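Side-chain contacts in entry-fusion complex associated protein OPG083 (Vaccinia virus, PDB 6CJ6), which forms part of the poxvirus entry-fusion complex, which merges viral and cellular membranes and opens a pore that lets the virion core into the host cytoplasm: residues R83-E88 with V155-K160; N12-S17 with C149-I154; E68-V73 with I91-V96. One frame throughout, in Å; residues are numbered along the deposited sequence.

Contact 1. Residues R83-E88 with V155-K160; sequences RAIAEE and VKSLNK. Unlike the reference sequence in segment 83-88: Ala84 (reference Arg). With PDO (1,3-propandiol), chain Z; EDO (1,2-ethanediol), chain N; EOH (ethanol), chain B.
Among the modelled atoms, only the side chain of Ile85 in 83-88 touches 155-160, and it meets two residues there. The apolar part is a methyl-to-methyl contact. Ile85 CD1 lies 3.5 Å from Leu158 CD2, closer than carbons usually sit, and the two side chains cross at about a right angle. Ile85 holds an extended shape, with CG1 anti to the backbone N (chi1 176°) and CD1 continuing the line (chi2 178°). This carries the methyl across to the other helix.

The mixed part involves Ser157. Ser157 OG sits 3.3 Å from Ile85 CG1, an oxygen-to-carbon touch without a hydrogen bond. The polar part goes to a bound diol instead. Ser157 OG hydrogen-bonds O1 of a 1,3-propanediol at 2.9 Å, and either hydroxyl could be the donor. This diol O1 lies 3.2 Å from Glu88 CB, so the diol touches both segments beside the serine.

The contact joins helix 79-89 to the C-terminal part of helix 145-158. Helix 59-74 adjoins both partners, since its Ile74 touches Ile85 and Leu158. Leu158 also packs on Tyr11 and Phe14 of helix 10-24. Beyond it, Asn159 rests on Met135 and Leu137 of strand 133-141.

Contact 2. Residues N12-S17 with C149-I154; sequences NLFIDS and CGLQTI. With PDO (1,3-propandiol), chain X; MOH (methanol), chain C.
Phe14 carries its ring anti to the backbone N (chi1 164°), which sends it from helix 12-17 toward helix 149-154. Ile154 turns CG1 to lie beside its own backbone N. Both of its branches then meet the ring. Ile154 CG2 stands over one face, 3.9 Å from the centroid of the Phe14 ring and 16° off the normal, in a CH-pi contact. Ile154 CD1 reaches the outer end of the ring, 3.7 Å from Phe14 CZ.

Leu151 comes from another direction. Leu151 CD1 lies in the ring plane at the edge, 3.7 Å from Phe14 CE2. Leu151 CD1 also faces Ile15 CD1 at a looser 4.3 Å. The two helix segments run nearly antiparallel, at 153°, with axes 12.0 Å apart. Long side chains therefore bridge the gap.

The polar groups of these helices find partners elsewhere than across the contact. Thr153 OG1 bonds back to Cys149 O at 2.9 Å, on the opposite face of that carbonyl from Thr153 N. Cys149 forms a disulfide with Cys107, tying this helix to helix 102-113. Ser17 OG bonds Ser69 and Glu72 of helix 59-74.

Between the two segments the contact is wholly apolar. Its four touching residues are buried, so the helices are held together here by dispersion and exclusion of water.

Contact 3. Residues E68-V73 with I91-V96; sequences ESFIEV and IDLDDV. With PDO (1,3-propandiol), chain D; PDO (1,3-propandiol), chain X; EOH (ethanol), chain E.
Ile91 CD1 lies over one face of the Phe70 ring in a CH-pi contact. Ile91 CD1 is 4.0 Å from the centroid of the Phe70 ring and 28° off the normal. It is displaced toward one side of the ring, where Ile91 CD1 meets Phe70 CD2 at 3.5 Å. Ile91 CG2 adds a second touch on the same side of the ring, near CD2 and CE2. Leu93 CD2 approaches the ring obliquely, 4.1 Å from Phe70 CE2. Leu93 CD2 is also 4.1 Å from Ile71 CG1, so one methyl touches two side chains of the helix. Ile71 and Leu93 lie alongside each other, running in opposite senses.

Here the loop that follows helix 79-89 folds back against helix 59-74. Just past Ile91 it makes an Asx turn. Asp92 OD1 accepts from Asp94 N at 2.9 Å with an N-H...O angle of 164°. The nitrogen meets the anti side of the carboxylate, 23° out of its plane. The bond curls the backbone around Leu93.

Further out, helix 79-89 supports both partners. Its Ala86 touches Phe70 and Leu93, while Ile89 also packs on the ring. Val67, one turn before Ile71 on helix 59-74, packs on Ile91. At the far end of the loop segment, Val96 N bonds an ethanol oxygen at 3.3 Å.

Overall arrangement
The centre of contact 2 is about 2 Å from the centre of the chain, those of contacts 1 and 3 about 11 and 14 Å. Contacts 1 and 2 are buried, contact 3 partly so. Contacts 1 and 2 share helix 145-158, which meets helix 10-24 in an apolar join. Helix 79-89 of contact 1 leads into the loop used by contact 3, and Ala86 O probably bonds Ile91 N. Contacts 2 and 3 are linked where helix 10-24 meets helix 59-74, and that join is partly polar. All three rest on aliphatic methyls, and contacts 2 and 3 add a phenylalanine face. Contact 1 has a serine that bonds a diol, and contact 3 an aspartate-rich, partly exposed loop.

Contact 1. Residues R83-E88 with V155-K160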
# COMPACT_ATOMS: atom_id res chain seq x y z
N ARG A 83 15.97 0.43 8.19
CA ARG A 83 15.81 1.78 8.73
C ARG A 83 15.79 2.83 7.62
O ARG A 83 15.11 3.85 7.76
CB ARG A 83 16.92 2.08 9.74
CG ARG A 83 16.80 1.25 10.88
N ALA A 84 16.52 2.59 6.53
CA ALA A 84 16.58 3.57 5.45
C ALA A 84 15.21 3.75 4.80
O ALA A 84 14.72 4.88 4.66
CB ALA A 84 17.62 3.16 4.42
N ILE A 85 14.58 2.65 4.40
CA ILE A 85 13.29 2.74 3.73
C ILE A 85 12.20 3.20 4.70
O ILE A 85 11.30 3.96 4.34
CB ILE A 85 12.93 1.41 3.04
CG1 ILE A 85 11.54 1.50 2.42
CG2 ILE A 85 12.99 0.26 4.02
CD1 ILE A 85 11.15 0.25 1.68
N ALA A 86 12.28 2.75 5.96
CA ALA A 86 11.31 3.19 6.95
C ALA A 86 11.34 4.70 7.13
O ALA A 86 10.30 5.33 7.35
CB ALA A 86 11.56 2.48 8.28
N GLU A 87 12.53 5.30 7.02
CA GLU A 87 12.64 6.75 7.17
C GLU A 87 12.13 7.48 5.94
O GLU A 87 11.65 8.62 6.05
CB GLU A 87 14.08 7.13 7.49
CG GLU A 87 14.31 8.63 7.67
CD GLU A 87 15.32 8.94 8.75
OE1 GLU A 87 15.63 8.04 9.56
OE2 GLU A 87 15.80 10.09 8.80
N GLU A 88 12.19 6.85 4.77
CA GLU A 88 11.66 7.49 3.57
C GLU A 88 10.13 7.46 3.57
O GLU A 88 9.49 8.43 3.13
CB GLU A 88 12.22 6.83 2.32
N VAL A 155 3.36 1.68 -1.83
CA VAL A 155 3.54 1.10 -3.17
C VAL A 155 4.81 1.65 -3.81
O VAL A 155 5.71 0.89 -4.20
CB VAL A 155 2.31 1.37 -4.06
CG1 VAL A 155 2.65 1.05 -5.51
CG2 VAL A 155 1.12 0.55 -3.61
N LYS A 156 4.90 2.97 -3.92
CA LYS A 156 5.99 3.60 -4.65
C LYS A 156 7.36 3.33 -4.05
O LYS A 156 8.37 3.68 -4.68
CB LYS A 156 5.72 5.11 -4.77
CG LYS A 156 4.35 5.43 -5.37
CD LYS A 156 4.16 6.92 -5.58
CE LYS A 156 4.96 7.40 -6.77
NZ LYS A 156 4.91 8.88 -6.91
N SER A 157 7.43 2.72 -2.87
CA SER A 157 8.70 2.37 -2.25
C SER A 157 8.97 0.87 -2.28
O SER A 157 10.00 0.44 -2.81
CB SER A 157 8.76 2.90 -0.81
OG SER A 157 10.02 2.64 -0.22
N LEU A 158 8.06 0.06 -1.75
CA LEU A 158 8.26 -1.39 -1.74
C LEU A 158 8.24 -1.99 -3.14
O LEU A 158 8.74 -3.10 -3.33
CB LEU A 158 7.20 -2.07 -0.87
CG LEU A 158 7.16 -1.78 0.63
CD1 LEU A 158 6.15 -2.68 1.30
CD2 LEU A 158 8.51 -1.97 1.27
N ASN A 159 7.66 -1.29 -4.12
CA ASN A 159 7.59 -1.81 -5.48
C ASN A 159 8.95 -1.85 -6.15
O ASN A 159 9.12 -2.60 -7.12
CB ASN A 159 6.67 -0.94 -6.32
CG ASN A 159 5.98 -1.71 -7.41
OD1 ASN A 159 5.80 -2.92 -7.30
ND2 ASN A 159 5.59 -1.01 -8.47
N LYS A 160 9.90 -1.06 -5.68
CA LYS A 160 11.22 -0.98 -6.28
C LYS A 160 12.18 -2.04 -5.76
O LYS A 160 13.30 -2.13 -6.26
CB LYS A 160 11.82 0.41 -6.04
CG LYS A 160 10.99 1.56 -6.59
CD LYS A 160 11.53 2.89 -6.08
CE LYS A 160 10.81 4.08 -6.71
NZ LYS A 160 11.22 5.37 -6.09
C1 PDO Z . 11.75 5.93 -1.43
O1 PDO Z . 11.74 5.02 -0.32
C2 PDO Z . 10.90 7.16 -1.09
C3 PDO Z . 11.47 8.41 -1.75
O3 PDO Z . 11.17 9.55 -0.94
C1 EDO N . 7.94 8.25 -9.12
O1 EDO N . 7.76 8.37 -7.71
C2 EDO N . 6.81 8.98 -9.84
O2 EDO N . 6.56 8.35 -11.11
C1 EOH B . 9.40 8.34 -4.48
C2 EOH B . 8.51 9.40 -4.91
O EOH B . 8.76 7.09 -4.38

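Contact 2. Residues N12-S17 with C149-I154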
# COMPACT_ATOMS: atom_id res chain seq x y z
N ASN A 12 4.35 -7.18 -2.85
CA ASN A 12 3.54 -8.39 -2.88
C ASN A 12 3.42 -9.00 -1.49
O ASN A 12 2.33 -9.37 -1.05
CB ASN A 12 4.15 -9.40 -3.86
CG ASN A 12 4.10 -8.92 -5.29
OD1 ASN A 12 5.08 -8.39 -5.82
ND2 ASN A 12 2.95 -9.10 -5.93
N LEU A 13 4.55 -9.13 -0.78
CA LEU A 13 4.50 -9.67 0.57
C LEU A 13 3.70 -8.76 1.50
O LEU A 13 2.94 -9.24 2.35
CB LEU A 13 5.92 -9.87 1.11
CG LEU A 13 6.82 -10.75 0.24
CD1 LEU A 13 8.15 -11.01 0.94
CD2 LEU A 13 6.13 -12.06 -0.10
N PHE A 14 3.85 -7.44 1.34
CA PHE A 14 3.13 -6.50 2.20
C PHE A 14 1.63 -6.60 1.98
O PHE A 14 0.85 -6.73 2.94
CB PHE A 14 3.62 -5.08 1.96
CG PHE A 14 2.70 -4.01 2.50
CD1 PHE A 14 2.76 -3.63 3.83
CD2 PHE A 14 1.77 -3.39 1.67
CE1 PHE A 14 1.91 -2.66 4.32
CE2 PHE A 14 0.92 -2.42 2.16
CZ PHE A 14 0.99 -2.05 3.49
N ILE A 15 1.19 -6.52 0.72
CA ILE A 15 -0.24 -6.46 0.46
C ILE A 15 -0.92 -7.77 0.83
O ILE A 15 -2.04 -7.78 1.34
CB ILE A 15 -0.53 -6.01 -0.99
CG1 ILE A 15 -2.00 -5.62 -1.14
CG2 ILE A 15 -0.16 -7.10 -1.99
CD1 ILE A 15 -2.42 -4.49 -0.21
N ASP A 16 -0.24 -8.90 0.61
CA ASP A 16 -0.81 -10.19 1.01
C ASP A 16 -1.02 -10.24 2.52
O ASP A 16 -2.05 -10.73 2.99
CB ASP A 16 0.10 -11.33 0.55
CG ASP A 16 0.08 -11.51 -0.95
OD1 ASP A 16 -0.77 -10.89 -1.61
OD2 ASP A 16 0.93 -12.27 -1.47
N SER A 17 -0.06 -9.71 3.28
CA SER A 17 -0.24 -9.59 4.73
C SER A 17 -1.36 -8.62 5.06
O SER A 17 -2.20 -8.89 5.92
CB SER A 17 1.07 -9.11 5.36
OG SER A 17 0.86 -8.68 6.69
N CYS A 149 -3.66 7.32 0.57
CA CYS A 149 -2.36 7.99 0.49
C CYS A 149 -1.27 7.15 1.14
O CYS A 149 -0.14 7.10 0.65
CB CYS A 149 -2.44 9.35 1.17
SG CYS A 149 -0.83 10.05 1.63
N GLY A 150 -1.59 6.49 2.26
CA GLY A 150 -0.61 5.64 2.91
C GLY A 150 -0.21 4.46 2.05
O GLY A 150 0.97 4.13 1.94
N LEU A 151 -1.20 3.80 1.44
CA LEU A 151 -0.89 2.68 0.55
C LEU A 151 -0.06 3.15 -0.64
O LEU A 151 0.88 2.46 -1.06
CB LEU A 151 -2.19 2.02 0.09
CG LEU A 151 -2.06 0.70 -0.66
CD1 LEU A 151 -1.35 -0.33 0.18
CD2 LEU A 151 -3.44 0.20 -1.08
N GLN A 152 -0.37 4.33 -1.18
CA GLN A 152 0.37 4.85 -2.33
C GLN A 152 1.84 5.04 -1.99
O GLN A 152 2.73 4.60 -2.73
CB GLN A 152 -0.25 6.16 -2.81
CG GLN A 152 0.74 7.03 -3.58
CD GLN A 152 0.08 8.19 -4.29
OE1 GLN A 152 -0.97 8.04 -4.91
NE2 GLN A 152 0.69 9.36 -4.20
N THR A 153 2.12 5.72 -0.87
CA THR A 153 3.50 5.91 -0.44
C THR A 153 4.22 4.57 -0.29
O THR A 153 5.38 4.43 -0.69
CB THR A 153 3.53 6.67 0.88
OG1 THR A 153 2.66 7.81 0.80
CG2 THR A 153 4.95 7.15 1.20
N ILE A 154 3.52 3.57 0.25
CA ILE A 154 4.12 2.25 0.43
C ILE A 154 4.32 1.55 -0.91
O ILE A 154 5.34 0.88 -1.12
CB ILE A 154 3.28 1.42 1.42
CG1 ILE A 154 3.39 2.01 2.83
CG2 ILE A 154 3.69 -0.04 1.40
CD1 ILE A 154 2.60 1.26 3.87
C1 PDO X . 1.31 -12.73 6.53
O1 PDO X . 1.27 -12.28 5.17
C2 PDO X . 0.85 -11.60 7.45
C3 PDO X . -0.66 -11.67 7.67
O3 PDO X . -1.08 -10.51 8.40
C MOH C . -1.34 11.17 -6.10
O MOH C . -2.52 10.59 -5.59

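Contact 3. Residues E68-V73 with I91-V96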
# COMPACT_ATOMS: atom_id res chain seq x y z
N GLU A 68 1.54 -2.59 10.82
CA GLU A 68 1.89 -3.95 11.23
C GLU A 68 2.50 -4.72 10.06
O GLU A 68 3.55 -5.35 10.19
CB GLU A 68 0.66 -4.69 11.75
CG GLU A 68 0.02 -4.12 13.00
CD GLU A 68 -1.07 -5.03 13.54
OE1 GLU A 68 -0.83 -6.25 13.68
OE2 GLU A 68 -2.18 -4.53 13.83
N SER A 69 1.83 -4.66 8.90
CA SER A 69 2.32 -5.40 7.73
C SER A 69 3.67 -4.87 7.27
O SER A 69 4.55 -5.65 6.89
CB SER A 69 1.29 -5.31 6.60
OG SER A 69 0.01 -5.78 7.03
N PHE A 70 3.85 -3.54 7.30
CA PHE A 70 5.12 -2.96 6.88
C PHE A 70 6.27 -3.45 7.75
O PHE A 70 7.31 -3.89 7.24
CB PHE A 70 5.04 -1.43 6.91
CG PHE A 70 6.33 -0.75 6.57
CD1 PHE A 70 6.73 -0.60 5.25
CD2 PHE A 70 7.15 -0.24 7.57
CE1 PHE A 70 7.92 0.03 4.93
CE2 PHE A 70 8.34 0.39 7.26
CZ PHE A 70 8.73 0.53 5.94
N ILE A 71 6.10 -3.38 9.07
CA ILE A 71 7.13 -3.87 9.98
C ILE A 71 7.35 -5.36 9.77
O ILE A 71 8.50 -5.83 9.70
CB ILE A 71 6.76 -3.54 11.43
CG1 ILE A 71 6.82 -2.03 11.66
CG2 ILE A 71 7.66 -4.29 12.40
CD1 ILE A 71 6.05 -1.57 12.87
N GLU A 72 6.26 -6.12 9.65
CA GLU A 72 6.38 -7.57 9.46
C GLU A 72 7.16 -7.90 8.20
O GLU A 72 7.99 -8.82 8.20
CB GLU A 72 4.98 -8.18 9.39
CG GLU A 72 5.00 -9.64 9.00
CD GLU A 72 3.69 -10.09 8.40
OE1 GLU A 72 2.65 -9.43 8.67
OE2 GLU A 72 3.70 -11.09 7.65
N VAL A 73 6.92 -7.17 7.11
CA VAL A 73 7.54 -7.50 5.84
C VAL A 73 8.95 -6.94 5.75
O VAL A 73 9.86 -7.59 5.21
CB VAL A 73 6.65 -7.04 4.67
CG1 VAL A 73 7.47 -6.83 3.41
CG2 VAL A 73 5.54 -8.05 4.43
N ILE A 91 7.81 5.86 8.86
CA ILE A 91 7.39 4.91 9.89
C ILE A 91 8.57 4.64 10.81
O ILE A 91 9.67 4.35 10.34
CB ILE A 91 6.87 3.60 9.26
CG1 ILE A 91 5.60 3.86 8.45
CG2 ILE A 91 6.63 2.55 10.33
CD1 ILE A 91 5.09 2.64 7.71
N ASP A 92 8.34 4.74 12.12
CA ASP A 92 9.36 4.46 13.11
C ASP A 92 9.29 2.98 13.49
O ASP A 92 8.24 2.50 13.93
CB ASP A 92 9.16 5.33 14.35
CG ASP A 92 10.40 5.38 15.24
OD1 ASP A 92 11.02 4.33 15.46
OD2 ASP A 92 10.74 6.49 15.71
N LEU A 93 10.39 2.26 13.31
CA LEU A 93 10.40 0.83 13.60
C LEU A 93 10.39 0.52 15.09
O LEU A 93 10.22 -0.65 15.46
CB LEU A 93 11.59 0.16 12.91
CG LEU A 93 11.62 0.31 11.38
CD1 LEU A 93 12.92 -0.25 10.82
CD2 LEU A 93 10.42 -0.38 10.76
N ASP A 94 10.57 1.52 15.95
CA ASP A 94 10.52 1.30 17.39
C ASP A 94 9.15 1.56 17.99
O ASP A 94 8.77 0.87 18.95
CB ASP A 94 11.56 2.17 18.11
CG ASP A 94 12.98 1.69 17.88
OD1 ASP A 94 13.19 0.46 17.82
OD2 ASP A 94 13.89 2.54 17.77
N ASP A 95 8.40 2.52 17.46
CA ASP A 95 7.05 2.77 17.97
C ASP A 95 6.20 1.51 17.82
O ASP A 95 6.48 0.63 17.01
CB ASP A 95 6.39 3.91 17.20
CG ASP A 95 7.10 5.23 17.36
OD1 ASP A 95 7.80 5.43 18.38
OD2 ASP A 95 6.95 6.09 16.46
N VAL A 96 5.15 1.44 18.64
CA VAL A 96 4.19 0.34 18.51
C VAL A 96 3.40 0.55 17.23
O VAL A 96 3.14 1.70 16.85
CB VAL A 96 3.29 0.23 19.75
CG1 VAL A 96 4.13 0.03 21.00
CG2 VAL A 96 2.39 1.45 19.87
C1 PDO D . 11.75 6.72 18.58
O1 PDO D . 11.72 5.37 18.10
C2 PDO D . 13.19 7.20 18.69
C3 PDO D . 13.31 8.67 18.30
O3 PDO D . 14.69 8.99 18.09
C1 PDO X . 1.31 -12.73 6.53
O1 PDO X . 1.27 -12.28 5.17
C2 PDO X . 0.85 -11.60 7.45
C3 PDO X . -0.66 -11.67 7.67
O3 PDO X . -1.08 -10.51 8.40
C1 EOH E . 3.75 4.03 21.86
C2 EOH E . 3.53 2.97 22.92
O EOH E . 4.86 3.66 21.03